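PDB 4NZK: uncharacterized protein from Eubacterium siraeum, which is of unknown function but belongs to the DHHW family of the SGNH hydrolase clan and may be related to AlgX/AlgJ-type polysaccharide O-acetylation enzymes. Local coordinates for residues V100-V106 against T327-M333; H152-I157 against L168-Y172; T219-Y223 against A259-F263. All blocks are in the same frame, centred on the assembly; numbering follows the deposited sequence. Where two conformers were deposited one is given.

Overall arrangement
Contact 1 lies in the buried core, where strands 101-107 and 328-334 run parallel in the central mixed sheet; it is held by a ladder of backbone hydrogen bonds flanked by apolar side chains. Contact 2, partly buried, sets a loop against helix 167-180 through a ring stack and a carboxylate. Contact 3 sets a strand of a separate two-stranded sheet against a 3-10 segment; it is buried and made mainly by apolar and aromatic side chains, with no hydrogen bond between its segments. Helix 167-180 also touches contact 3 through Pro-167, and contacts 2 and 3 meet directly: Tyr-156 OH lies 3.2 Å from Thr-219 N, probably hydrogen-bonded. Contact 1 touches neither.

Contact 1 (V100-V106 against T327-M333); sequences VNVFNMV and TDVLFTM
Phe-103 and Leu-330 sit opposite each other on two parallel strands, 101-106 and 328-333, whose axes approach to 4.7 Å. The backbone bonds step along the ladder from Asn-101 N to Thr-327 O as far as Met-105 N to Phe-331 O; the final one, from Met-333 N to Met-105 O, is weak at 3.4 Å. The straightest joins Phe-331 N to Phe-103 O, with 178° at the hydrogen.

The side chain of Phe-103 can be followed outward. Its CB packs on Leu-330 CD1 at 3.8 Å. CG stands anti to the carbonyl carbon (chi1 -62°), which turns the ring back toward Asp-328, carboxylate and ring planes 29° apart. CD1 then passes Val-329 O, which lies in the ring plane, CE1 reaches Asp-328 OD2 at 3.4 Å, and CZ at the tip is still 3.9 Å from Asp-328 OD2. The ring also meets Phe-177 edge-to-face.

Neighbouring strands 141-142 and 282-287 flank this pair, as expected inside the parallel part of an SGNH-type alpha/beta sheet. On the face of Val-102 and Phe-331, Val-102 CG1 abuts the ring edge at Phe-331 CE1, 3.8 Å away, and helix 83-96 packs over them.

Asp-328 OD1 forms a salt bridge with Arg-281 and accepts from Thr-327 OG1, while OD2 takes a water, 2.6 Å from OD2, that also accepts from Asn-101 ND2. An alanine here would remove the carboxylate and is likely to leave Arg-281 without its charge partner and the water without its acceptor. Thr-332 OG1 is hydrogen-bonded to Glu-294 and lies 2.9 Å from Met-105 O.

Contact 2 (H152-I157 against L168-Y172); sequences HTNEYI and LGAYY
The loop 152-157 comes closest to helix 167-180 where the CA atoms of Ile-157 and Gly-169 lie 4.1 Å apart. A type I beta turn from His-152 to Glu-155, closed by Glu-155 N to His-152 O, puts the side chains of both its end residues on the helix side. Ile-157 O faces Gly-169 CA in a CA-H...O contact of 3.5 Å, where a CB on residue 169 would collide with that oxygen.

With CG anti to the carbonyl carbon (chi1 -65°), the imidazole of His-152 lies flat over one face of the Tyr-172 ring, a face-to-face stack with centroids 3.5 Å apart and planes at 5°. Tyr-171 CD2 lies over the opposite face, toward the rim. Within the turn His-152 ND1 donates to Glu-155 OE2 at 2.6 Å, almost in the imidazole plane, a His-carboxylate hydrogen bond; the same carboxylate joins turn to helix, the syn lone pair of Glu-155 OE1 accepting from Tyr-172 OH at 2.5 Å. The carboxylate stands 77° from the phenol ring, and its two bonds would limit its rotation. Beside it, Leu-168 CD2 approaches Glu-155 OE1, and Ile-157 CG2 touches both Leu-168 CG and Tyr-172 CD2, 4.0 Å from each.

Contact 3 (T219-Y223 against A259-F263); sequences TFTYY and AYSTF
Strand 219-223 passes the 3-10 turn of 259-262 without backbone pairing, the CA atoms of Phe-220 and Ala-259 being 7.0 Å apart and those of Tyr-222 and Thr-262 9.0 Å.

Phe-220 spans this gap. With CG anti to the backbone N (chi1 -173°), its ring reaches the turn, where Ala-259 CB sits over one face, 3.9 Å from the centroid and 19° off the normal. Phe-263 CE2 comes to the edge of the same ring, 3.7 Å from Phe-220 CZ, the two side chains approaching from opposite directions. Across the ring's far end, Phe-220 CE1 meets the edge of Tyr-260 at CD1.

The strand belongs to the two-stranded antiparallel sheet with 192-199, and this contact seats it on the connection between strands 229-234 and 270-275. Pro-167 of helix 167-180 touches Phe-220, Tyr-222 and Phe-263.

A second CH-pi contact follows at Tyr-222: Thr-262 CG2 lies over its ring face, 4.1 Å from the centroid, while Tyr-222 CB packs at the edge of Phe-263, 3.9 Å from CZ. Thr-262 is fixed within its own turn, since its OG1 donates to Ala-259 O at 2.6 Å and its N to the same oxygen, both from one face of the carbonyl plane.

Contact 1 (V100-V106 against T327-M333)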
ATOM      1  N   VAL A 100     -12.199  19.035   1.786  1.00 12.63           N
ATOM      2  CA  VAL A 100     -11.255  17.967   2.036  1.00 11.80           C
ATOM      3  C   VAL A 100     -11.002  17.316   0.699  1.00 13.40           C
ATOM      4  O   VAL A 100     -11.924  16.834   0.064  1.00 12.77           O
ATOM      5  CB  VAL A 100     -11.831  16.953   3.052  1.00 12.82           C
ATOM      6  CG1 VAL A 100     -10.867  15.815   3.254  1.00 12.60           C
ATOM      7  CG2 VAL A 100     -12.124  17.663   4.390  1.00 16.31           C
ATOM      8  N   ASN A 101      -9.737  17.268   0.280  1.00 11.83           N
ATOM      9  CA  ASN A 101      -9.395  16.593  -0.988  1.00 11.30           C
ATOM     10  C   ASN A 101      -9.232  15.124  -0.731  1.00 11.13           C
ATOM     11  O   ASN A 101      -8.559  14.745   0.219  1.00 14.03           O
ATOM     12  CB  ASN A 101      -8.141  17.175  -1.663  1.00 11.82           C
ATOM     13  CG  ASN A 101      -8.486  18.382  -2.485  1.00 13.39           C
ATOM     14  OD1 ASN A 101      -9.636  18.527  -2.939  1.00 14.06           O
ATOM     15  ND2 ASN A 101      -7.519  19.233  -2.722  1.00 14.50           N
ATOM     16  N   VAL A 102      -9.903  14.323  -1.565  1.00  9.49           N
ATOM     17  CA  VAL A 102      -9.871  12.860  -1.441  1.00  8.77           C
ATOM     18  C   VAL A 102      -9.230  12.322  -2.715  1.00  9.83           C
ATOM     19  O   VAL A 102      -9.606  12.726  -3.831  1.00 11.38           O
ATOM     20  CB  VAL A 102     -11.273  12.292  -1.283  1.00  9.59           C
ATOM     21  CG1 VAL A 102     -11.252  10.772  -1.141  1.00 11.69           C
ATOM     22  CG2 VAL A 102     -11.971  12.954  -0.058  1.00 11.72           C
ATOM     23  N   PHE A 103      -8.220  11.471  -2.517  1.00  9.08           N
ATOM     24  CA  PHE A 103      -7.406  10.928  -3.591  1.00 10.24           C
ATOM     25  C   PHE A 103      -7.559   9.406  -3.587  1.00 10.72           C
ATOM     26  O   PHE A 103      -7.764   8.782  -2.530  1.00 11.83           O
ATOM     27  CB  PHE A 103      -5.928  11.227  -3.361  1.00 10.01           C
ATOM     28  CG  PHE A 103      -5.551  12.691  -3.324  1.00 10.60           C
ATOM     29  CD1 PHE A 103      -5.782  13.487  -2.199  1.00 10.63           C
ATOM     30  CD2 PHE A 103      -4.920  13.262  -4.409  1.00 12.10           C
ATOM     31  CE1 PHE A 103      -5.356  14.811  -2.171  1.00 11.88           C
ATOM     32  CE2 PHE A 103      -4.514  14.587  -4.398  1.00 13.16           C
ATOM     33  CZ  PHE A 103      -4.750  15.364  -3.282  1.00 13.22           C
ATOM     34  N   ASN A 104      -7.453   8.823  -4.770  1.00  9.49           N
ATOM     35  CA  ASN A 104      -7.521   7.383  -4.948  1.00  9.42           C
ATOM     36  C   ASN A 104      -6.260   6.916  -5.688  1.00 10.85           C
ATOM     37  O   ASN A 104      -5.914   7.459  -6.728  1.00 11.85           O
ATOM     38  CB  ASN A 104      -8.707   7.073  -5.850  1.00 11.92           C
ATOM     39  CG  ASN A 104      -8.777   5.617  -6.232  1.00 12.70           C
ATOM     40  OD1 ASN A 104      -8.859   4.766  -5.371  1.00 12.76           O
ATOM     41  ND2 ASN A 104      -8.710   5.330  -7.536  1.00 14.01           N
HETATM   42  N   MSE A 105      -5.605   5.897  -5.143  1.00  9.84           N
HETATM   43  CA  MSE A 105      -4.432   5.289  -5.810  1.00  9.94           C
HETATM   44  C   MSE A 105      -4.474   3.796  -5.644  1.00 10.14           C
HETATM   45  O   MSE A 105      -4.053   3.251  -4.621  1.00 12.63           O
HETATM   46  CB  MSE A 105      -3.124   5.935  -5.317  1.00 12.29           C
HETATM   47  CG  MSE A 105      -1.954   5.445  -6.218  1.00 11.48           C
HETATM   48 SE   MSE A 105      -0.292   6.388  -5.845  0.75 10.33          SE
HETATM   49  CE  MSE A 105      -0.141   5.949  -3.990  1.00 12.63           C
ATOM     50  N   VAL A 106      -5.037   3.133  -6.650  1.00 10.27           N
ATOM     51  CA  VAL A 106      -5.122   1.695  -6.700  1.00  9.37           C
ATOM     52  C   VAL A 106      -3.956   1.197  -7.523  1.00 11.36           C
ATOM     53  O   VAL A 106      -3.743   1.658  -8.650  1.00 12.47           O
ATOM     54  CB  VAL A 106      -6.480   1.194  -7.266  1.00 10.28           C
ATOM     55  CG1 VAL A 106      -6.488  -0.332  -7.355  1.00 12.21           C
ATOM     56  CG2 VAL A 106      -7.628   1.680  -6.382  1.00 12.27           C
ATOM     57  N   THR A 327      -7.026  17.496   6.016  1.00 13.66           N
ATOM     58  CA  THR A 327      -7.122  18.294   4.784  1.00 14.82           C
ATOM     59  C   THR A 327      -7.102  17.434   3.509  1.00 12.44           C
ATOM     60  O   THR A 327      -7.604  17.862   2.444  1.00 13.87           O
ATOM     61  CB  THR A 327      -5.942  19.339   4.694  1.00 16.01           C
ATOM     62  OG1 THR A 327      -4.665  18.679   4.725  1.00 15.45           O
ATOM     63  CG2 THR A 327      -5.979  20.290   5.871  1.00 20.84           C
ATOM     64  N   ASP A 328      -6.477  16.254   3.610  1.00 12.23           N
ATOM     65  CA  ASP A 328      -6.249  15.366   2.484  1.00 11.60           C
ATOM     66  C   ASP A 328      -6.505  13.928   2.952  1.00 11.00           C
ATOM     67  O   ASP A 328      -6.051  13.531   4.027  1.00 13.00           O
ATOM     68  CB  ASP A 328      -4.780  15.435   2.024  1.00 13.44           C
ATOM     69  CG  ASP A 328      -4.380  16.810   1.497  1.00 16.09           C
ATOM     70  OD1 ASP A 328      -3.985  17.702   2.303  1.00 15.65           O
ATOM     71  OD2 ASP A 328      -4.492  16.994   0.263  1.00 17.71           O
ATOM     72  N   VAL A 329      -7.195  13.158   2.114  1.00 10.22           N
ATOM     73  CA  VAL A 329      -7.436  11.734   2.399  1.00  9.83           C
ATOM     74  C   VAL A 329      -6.950  10.941   1.199  1.00 11.32           C
ATOM     75  O   VAL A 329      -7.322  11.259   0.069  1.00 12.22           O
ATOM     76  CB  VAL A 329      -8.944  11.450   2.646  1.00 10.75           C
ATOM     77  CG1 VAL A 329      -9.157   9.960   2.895  1.00 11.56           C
ATOM     78  CG2 VAL A 329      -9.430  12.259   3.838  1.00 11.45           C
ATOM     79  N   LEU A 330      -6.166   9.894   1.454  1.00 10.41           N
ATOM     80  CA  LEU A 330      -5.728   8.996   0.418  1.00 10.30           C
ATOM     81  C   LEU A 330      -6.269   7.595   0.691  1.00 11.00           C
ATOM     82  O   LEU A 330      -6.011   7.023   1.727  1.00 12.15           O
ATOM     83  CB  LEU A 330      -4.200   8.961   0.384  1.00 11.33           C
ATOM     84  CG  LEU A 330      -3.594   7.940  -0.560  1.00 10.65           C
ATOM     85  CD1 LEU A 330      -3.947   8.224  -2.012  1.00 12.24           C
ATOM     86  CD2 LEU A 330      -2.086   7.915  -0.379  1.00 11.63           C
ATOM     87  N   PHE A 331      -6.985   7.058  -0.294  1.00  9.84           N
ATOM     88  CA  PHE A 331      -7.365   5.657  -0.332  1.00  9.09           C
ATOM     89  C   PHE A 331      -6.359   4.971  -1.260  1.00 11.09           C
ATOM     90  O   PHE A 331      -6.204   5.369  -2.447  1.00 10.68           O
ATOM     91  CB  PHE A 331      -8.749   5.478  -0.930  1.00 10.34           C
ATOM     92  CG  PHE A 331      -9.848   5.869  -0.000  1.00 10.37           C
ATOM     93  CD1 PHE A 331     -10.281   7.173   0.068  1.00 11.47           C
ATOM     94  CD2 PHE A 331     -10.401   4.942   0.852  1.00 12.54           C
ATOM     95  CE1 PHE A 331     -11.311   7.538   0.928  1.00 13.48           C
ATOM     96  CE2 PHE A 331     -11.413   5.297   1.735  1.00 13.66           C
ATOM     97  CZ  PHE A 331     -11.856   6.600   1.770  1.00 15.71           C
ATOM     98  N   THR A 332      -5.656   3.982  -0.718  1.00 11.98           N
ATOM     99  CA  THR A 332      -4.662   3.294  -1.503  1.00 11.05           C
ATOM    100  C   THR A 332      -4.618   1.833  -1.128  1.00 10.38           C
ATOM    101  O   THR A 332      -4.629   1.477   0.040  1.00 12.20           O
ATOM    102  CB  THR A 332      -3.299   3.997  -1.384  1.00 11.52           C
ATOM    103  OG1 THR A 332      -2.356   3.378  -2.297  1.00 12.72           O
ATOM    104  CG2 THR A 332      -2.740   3.979   0.009  1.00 13.06           C
HETATM  105  N   MSE A 333      -4.576   0.996  -2.161  1.00 12.67           N
HETATM  106  CA  MSE A 333      -4.611  -0.443  -1.988  0.50 12.24           C
HETATM  107  C   MSE A 333      -4.317  -1.116  -3.284  1.00 11.62           C
HETATM  108  O   MSE A 333      -4.295  -0.471  -4.334  1.00 11.79           O
HETATM  109  CB  MSE A 333      -5.981  -0.888  -1.484  0.50 13.01           C
HETATM  110  CG  MSE A 333      -7.193  -0.394  -2.286  0.50 11.52           C
HETATM  111 SE   MSE A 333      -8.732  -0.967  -1.153  0.38 14.12          SE
HETATM  112  CE  MSE A 333      -8.520   0.798  -0.302  0.50 11.19           C
TER
HETATM  113  O   HOH W   1      -5.346  19.234  -0.786  1.00 17.05           O

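Contact 2 (H152-I157 against L168-Y172)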
ATOM      1  N   HIS A 152       9.399   2.012 -14.099  1.00 11.77           N
ATOM      2  CA  HIS A 152      10.535   1.619 -13.288  1.00 12.18           C
ATOM      3  C   HIS A 152      10.663   0.125 -13.128  1.00 11.69           C
ATOM      4  O   HIS A 152      11.283  -0.373 -12.162  1.00 12.85           O
ATOM      5  CB  HIS A 152      10.451   2.316 -11.931  1.00 12.93           C
ATOM      6  CG  HIS A 152      10.573   3.787 -12.044  1.00 12.45           C
ATOM      7  ND1 HIS A 152      11.781   4.416 -12.279  1.00 16.37           N
ATOM      8  CD2 HIS A 152       9.638   4.764 -12.016  1.00 13.47           C
ATOM      9  CE1 HIS A 152      11.589   5.722 -12.359  1.00 15.13           C
ATOM     10  NE2 HIS A 152      10.289   5.956 -12.240  1.00 13.49           N
ATOM     11  N   THR A 153      10.115  -0.606 -14.088  1.00 11.46           N
ATOM     12  CA  THR A 153      10.099  -2.076 -13.979  1.00 13.71           C
ATOM     13  C   THR A 153      11.488  -2.738 -14.094  1.00 13.01           C
ATOM     14  O   THR A 153      11.663  -3.889 -13.715  1.00 14.78           O
ATOM     15  CB  THR A 153       9.133  -2.709 -14.980  1.00 14.13           C
ATOM     16  OG1 THR A 153       9.453  -2.283 -16.304  1.00 17.54           O
ATOM     17  CG2 THR A 153       7.707  -2.369 -14.608  1.00 15.95           C
ATOM     18  N   ASN A 154      12.478  -2.037 -14.636  1.00 12.57           N
ATOM     19  CA  ASN A 154      13.828  -2.559 -14.615  1.00 13.69           C
ATOM     20  C   ASN A 154      14.499  -2.517 -13.256  1.00 13.64           C
ATOM     21  O   ASN A 154      15.573  -3.123 -13.059  1.00 19.19           O
ATOM     22  CB  ASN A 154      14.690  -1.839 -15.648  1.00 16.30           C
ATOM     23  CG  ASN A 154      14.295  -2.176 -17.074  1.00 23.70           C
ATOM     24  OD1 ASN A 154      13.769  -3.261 -17.361  1.00 25.67           O
ATOM     25  ND2 ASN A 154      14.598  -1.291 -17.974  1.00 29.62           N
ATOM     26  N   GLU A 155      13.889  -1.790 -12.318  1.00 12.57           N
ATOM     27  CA  GLU A 155      14.384  -1.677 -10.983  1.00 11.75           C
ATOM     28  C   GLU A 155      13.742  -2.727 -10.064  1.00 12.40           C
ATOM     29  O   GLU A 155      12.811  -3.426 -10.462  1.00 12.64           O
ATOM     30  CB  GLU A 155      14.142  -0.263 -10.454  1.00 13.86           C
ATOM     31  CG  GLU A 155      14.829   0.830 -11.286  1.00 14.64           C
ATOM     32  CD  GLU A 155      14.263   2.188 -11.000  1.00 14.93           C
ATOM     33  OE1 GLU A 155      14.121   2.525  -9.803  1.00 18.01           O
ATOM     34  OE2 GLU A 155      13.912   2.898 -11.981  1.00 15.27           O
ATOM     35  N   TYR A 156      14.238  -2.840  -8.839  1.00 12.92           N
ATOM     36  CA  TYR A 156      13.765  -3.870  -7.895  1.00 12.22           C
ATOM     37  C   TYR A 156      12.581  -3.268  -7.108  1.00 12.48           C
ATOM     38  O   TYR A 156      12.645  -3.015  -5.902  1.00 11.37           O
ATOM     39  CB  TYR A 156      14.911  -4.271  -6.981  1.00 13.73           C
ATOM     40  CG  TYR A 156      14.779  -5.561  -6.189  1.00 12.33           C
ATOM     41  CD1 TYR A 156      13.584  -6.277  -6.104  1.00 12.55           C
ATOM     42  CD2 TYR A 156      15.872  -6.049  -5.504  1.00 14.08           C
ATOM     43  CE1 TYR A 156      13.505  -7.461  -5.375  1.00 12.69           C
ATOM     44  CE2 TYR A 156      15.805  -7.221  -4.777  1.00 14.56           C
ATOM     45  CZ  TYR A 156      14.623  -7.925  -4.710  1.00 16.21           C
ATOM     46  OH  TYR A 156      14.610  -9.083  -3.962  1.00 14.77           O
ATOM     47  N   ILE A 157      11.481  -3.094  -7.831  1.00 12.15           N
ATOM     48  CA  ILE A 157      10.310  -2.415  -7.296  1.00 10.65           C
ATOM     49  C   ILE A 157       9.308  -3.365  -6.657  1.00 11.45           C
ATOM     50  O   ILE A 157       8.494  -2.960  -5.810  1.00 11.76           O
ATOM     51  CB  ILE A 157       9.596  -1.536  -8.347  1.00 10.79           C
ATOM     52  CG1 ILE A 157       9.356  -2.296  -9.643  1.00 12.22           C
ATOM     53  CG2 ILE A 157      10.417  -0.261  -8.556  1.00 10.02           C
ATOM     54  CD1 ILE A 157       8.288  -1.640 -10.502  1.00 13.19           C
ATOM     55  N   LEU A 168      10.902   0.433  -2.655  1.00 10.81           N
ATOM     56  CA  LEU A 168      11.219   1.277  -3.820  1.00 10.33           C
ATOM     57  C   LEU A 168       9.980   1.463  -4.706  1.00 10.74           C
ATOM     58  O   LEU A 168       9.763   2.534  -5.244  1.00 12.29           O
ATOM     59  CB  LEU A 168      12.388   0.685  -4.607  1.00 11.81           C
ATOM     60  CG  LEU A 168      12.848   1.416  -5.895  1.00 12.88           C
ATOM     61  CD1 LEU A 168      13.317   2.818  -5.588  1.00 13.93           C
ATOM     62  CD2 LEU A 168      13.918   0.658  -6.649  1.00 14.62           C
ATOM     63  N   GLY A 169       9.213   0.392  -4.900  1.00  9.32           N
ATOM     64  CA  GLY A 169       7.960   0.484  -5.648  1.00 11.12           C
ATOM     65  C   GLY A 169       7.011   1.452  -4.965  1.00 12.26           C
ATOM     66  O   GLY A 169       6.400   2.317  -5.616  1.00 11.92           O
ATOM     67  N   ALA A 170       6.879   1.312  -3.652  1.00 10.61           N
ATOM     68  CA  ALA A 170       5.990   2.188  -2.889  1.00 11.98           C
ATOM     69  C   ALA A 170       6.425   3.628  -3.006  1.00 11.28           C
ATOM     70  O   ALA A 170       5.571   4.523  -3.016  1.00 12.83           O
ATOM     71  CB  ALA A 170       5.939   1.770  -1.448  1.00 11.17           C
ATOM     72  N   TYR A 171       7.742   3.872  -3.061  1.00 10.69           N
ATOM     73  CA  TYR A 171       8.246   5.227  -3.246  1.00 11.69           C
ATOM     74  C   TYR A 171       7.744   5.850  -4.528  1.00 10.12           C
ATOM     75  O   TYR A 171       7.336   7.028  -4.536  1.00 11.62           O
ATOM     76  CB  TYR A 171       9.786   5.229  -3.269  1.00 12.08           C
ATOM     77  CG  TYR A 171      10.402   6.549  -3.612  1.00 12.75           C
ATOM     78  CD1 TYR A 171      10.470   7.580  -2.665  1.00 12.84           C
ATOM     79  CD2 TYR A 171      10.857   6.810  -4.888  1.00 14.12           C
ATOM     80  CE1 TYR A 171      11.031   8.829  -2.982  1.00 13.37           C
ATOM     81  CE2 TYR A 171      11.437   8.061  -5.216  1.00 13.58           C
ATOM     82  CZ  TYR A 171      11.503   9.065  -4.263  1.00 13.47           C
ATOM     83  OH  TYR A 171      12.114  10.291  -4.561  1.00 14.67           O
ATOM     84  N   TYR A 172       7.796   5.108  -5.636  1.00 10.52           N
ATOM     85  CA  TYR A 172       7.309   5.690  -6.894  1.00 10.69           C
ATOM     86  C   TYR A 172       5.819   6.016  -6.867  1.00 11.04           C
ATOM     87  O   TYR A 172       5.386   6.996  -7.473  1.00 12.53           O
ATOM     88  CB  TYR A 172       7.646   4.820  -8.069  1.00 10.75           C
ATOM     89  CG  TYR A 172       9.126   4.820  -8.384  1.00 12.66           C
ATOM     90  CD1 TYR A 172       9.793   5.997  -8.709  1.00 15.44           C
ATOM     91  CD2 TYR A 172       9.863   3.656  -8.343  1.00 14.22           C
ATOM     92  CE1 TYR A 172      11.173   5.999  -8.974  1.00 15.63           C
ATOM     93  CE2 TYR A 172      11.220   3.647  -8.607  1.00 13.79           C
ATOM     94  CZ  TYR A 172      11.874   4.816  -8.944  1.00 15.42           C
ATOM     95  OH  TYR A 172      13.228   4.804  -9.264  1.00 17.16           O
TER

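Contact 3 (T219-Y223 against A259-F263)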
ATOM      1  N   THR A 219      15.983  -9.667  -1.166  1.00 15.21           N
ATOM      2  CA  THR A 219      16.627  -8.694  -0.325  1.00 15.69           C
ATOM      3  C   THR A 219      15.592  -7.589  -0.173  1.00 15.21           C
ATOM      4  O   THR A 219      15.063  -7.081  -1.175  1.00 16.07           O
ATOM      5  CB  THR A 219      17.866  -8.090  -1.012  1.00 16.69           C
ATOM      6  OG1 THR A 219      18.834  -9.131  -1.228  1.00 19.55           O
ATOM      7  CG2 THR A 219      18.458  -6.973  -0.161  1.00 18.68           C
ATOM      8  N   PHE A 220      15.278  -7.245   1.064  1.00 13.33           N
ATOM      9  CA  PHE A 220      14.332  -6.214   1.363  1.00 14.28           C
ATOM     10  C   PHE A 220      15.052  -4.938   1.751  1.00 14.72           C
ATOM     11  O   PHE A 220      15.706  -4.878   2.785  1.00 17.10           O
ATOM     12  CB  PHE A 220      13.462  -6.701   2.508  1.00 14.72           C
ATOM     13  CG  PHE A 220      12.322  -5.805   2.844  1.00 14.63           C
ATOM     14  CD1 PHE A 220      11.119  -5.899   2.152  1.00 17.95           C
ATOM     15  CD2 PHE A 220      12.429  -4.905   3.884  1.00 16.80           C
ATOM     16  CE1 PHE A 220      10.027  -5.085   2.515  1.00 21.25           C
ATOM     17  CE2 PHE A 220      11.362  -4.107   4.259  1.00 20.77           C
ATOM     18  CZ  PHE A 220      10.162  -4.187   3.571  1.00 18.60           C
ATOM     19  N   THR A 221      14.856  -3.889   0.958  1.00 12.84           N
ATOM     20  CA  THR A 221      15.523  -2.619   1.203  1.00 13.25           C
ATOM     21  C   THR A 221      14.498  -1.585   1.544  1.00 12.32           C
ATOM     22  O   THR A 221      13.514  -1.411   0.798  1.00 13.30           O
ATOM     23  CB  THR A 221      16.306  -2.184  -0.038  1.00 14.54           C
ATOM     24  OG1 THR A 221      17.220  -3.232  -0.395  1.00 14.67           O
ATOM     25  CG2 THR A 221      17.047  -0.884   0.225  1.00 14.73           C
ATOM     26  N   TYR A 222      14.711  -0.891   2.659  1.00 12.84           N
ATOM     27  CA  TYR A 222      13.801   0.178   3.073  1.00 11.48           C
ATOM     28  C   TYR A 222      14.574   1.443   3.413  1.00 12.24           C
ATOM     29  O   TYR A 222      15.813   1.457   3.370  1.00 14.30           O
ATOM     30  CB  TYR A 222      12.884  -0.262   4.201  1.00 13.61           C
ATOM     31  CG  TYR A 222      13.531  -0.508   5.553  1.00 13.34           C
ATOM     32  CD1 TYR A 222      14.156  -1.712   5.835  1.00 15.44           C
ATOM     33  CD2 TYR A 222      13.451   0.455   6.555  1.00 14.97           C
ATOM     34  CE1 TYR A 222      14.707  -1.947   7.084  1.00 20.33           C
ATOM     35  CE2 TYR A 222      13.978   0.240   7.808  1.00 17.94           C
ATOM     36  CZ  TYR A 222      14.612  -0.975   8.078  1.00 19.56           C
ATOM     37  OH  TYR A 222      15.167  -1.231   9.334  1.00 23.71           O
ATOM     38  N   TYR A 223      13.844   2.509   3.678  1.00 11.61           N
ATOM     39  CA  TYR A 223      14.412   3.843   3.692  1.00 12.29           C
ATOM     40  C   TYR A 223      13.810   4.685   4.796  1.00 15.09           C
ATOM     41  O   TYR A 223      12.580   4.780   4.929  1.00 14.09           O
ATOM     42  CB  TYR A 223      14.152   4.559   2.327  1.00 13.04           C
ATOM     43  CG  TYR A 223      14.453   3.692   1.130  1.00 11.01           C
ATOM     44  CD1 TYR A 223      15.726   3.579   0.598  1.00 13.86           C
ATOM     45  CD2 TYR A 223      13.436   2.925   0.563  1.00 13.65           C
ATOM     46  CE1 TYR A 223      15.972   2.736  -0.489  1.00 15.84           C
ATOM     47  CE2 TYR A 223      13.663   2.107  -0.520  1.00 13.75           C
ATOM     48  CZ  TYR A 223      14.906   1.990  -1.035  1.00 13.93           C
ATOM     49  OH  TYR A 223      15.066   1.120  -2.090  1.00 16.44           O
ATOM     50  N   ALA A 259       9.894  -8.944   7.560  1.00 14.37           N
ATOM     51  CA  ALA A 259      10.429  -7.707   7.021  1.00 14.10           C
ATOM     52  C   ALA A 259       9.374  -6.690   6.677  1.00 12.73           C
ATOM     53  O   ALA A 259       9.555  -5.484   6.925  1.00 14.56           O
ATOM     54  CB  ALA A 259      11.295  -7.964   5.802  1.00 16.47           C
ATOM     55  N   TYR A 260       8.290  -7.123   6.042  1.00 14.09           N
ATOM     56  CA  TYR A 260       7.272  -6.134   5.630  1.00 12.91           C
ATOM     57  C   TYR A 260       6.585  -5.478   6.821  1.00 15.43           C
ATOM     58  O   TYR A 260       6.140  -4.330   6.740  1.00 15.15           O
ATOM     59  CB  TYR A 260       6.248  -6.721   4.647  1.00 15.54           C
ATOM     60  CG  TYR A 260       5.445  -5.653   3.931  1.00 14.05           C
ATOM     61  CD1 TYR A 260       5.985  -4.980   2.851  1.00 15.20           C
ATOM     62  CD2 TYR A 260       4.158  -5.269   4.375  1.00 13.70           C
ATOM     63  CE1 TYR A 260       5.271  -3.977   2.187  1.00 13.73           C
ATOM     64  CE2 TYR A 260       3.440  -4.271   3.720  1.00 13.54           C
ATOM     65  CZ  TYR A 260       4.018  -3.628   2.621  1.00 12.93           C
ATOM     66  OH  TYR A 260       3.313  -2.646   1.960  1.00 13.54           O
ATOM     67  N   SER A 261       6.560  -6.191   7.954  1.00 15.64           N
ATOM     68  CA  SER A 261       5.973  -5.665   9.176  1.00 14.91           C
ATOM     69  C   SER A 261       6.897  -4.662   9.876  1.00 14.91           C
ATOM     70  O   SER A 261       6.571  -4.136  10.912  1.00 17.47           O
ATOM     71  CB  SER A 261       5.556  -6.800  10.121  1.00 18.11           C
ATOM     72  OG  SER A 261       4.473  -7.486   9.554  1.00 23.00           O
ATOM     73  N   THR A 262       8.077  -4.422   9.316  1.00 13.71           N
ATOM     74  CA  THR A 262       8.911  -3.303   9.772  1.00 15.71           C
ATOM     75  C   THR A 262       8.081  -1.998   9.836  1.00 14.71           C
ATOM     76  O   THR A 262       8.291  -1.160  10.704  1.00 15.95           O
ATOM     77  CB  THR A 262      10.109  -3.113   8.830  1.00 16.30           C
ATOM     78  OG1 THR A 262      10.895  -4.310   8.829  1.00 18.46           O
ATOM     79  CG2 THR A 262      10.950  -1.931   9.236  1.00 20.26           C
ATOM     80  N   PHE A 263       7.162  -1.819   8.896  1.00 13.58           N
ATOM     81  CA  PHE A 263       6.324  -0.613   8.870  1.00 13.20           C
ATOM     82  C   PHE A 263       5.147  -0.737   9.865  1.00 15.25           C
ATOM     83  O   PHE A 263       4.154  -1.407   9.599  1.00 16.57           O
ATOM     84  CB  PHE A 263       5.831  -0.346   7.453  1.00 15.17           C
ATOM     85  CG  PHE A 263       6.949  -0.388   6.440  1.00 12.49           C
ATOM     86  CD1 PHE A 263       8.061   0.421   6.591  1.00 15.08           C
ATOM     87  CD2 PHE A 263       6.919  -1.287   5.393  1.00 13.14           C
ATOM     88  CE1 PHE A 263       9.119   0.327   5.691  1.00 17.53           C
ATOM     89  CE2 PHE A 263       7.936  -1.385   4.492  1.00 15.92           C
ATOM     90  CZ  PHE A 263       9.048  -0.570   4.630  1.00 18.17           C
TER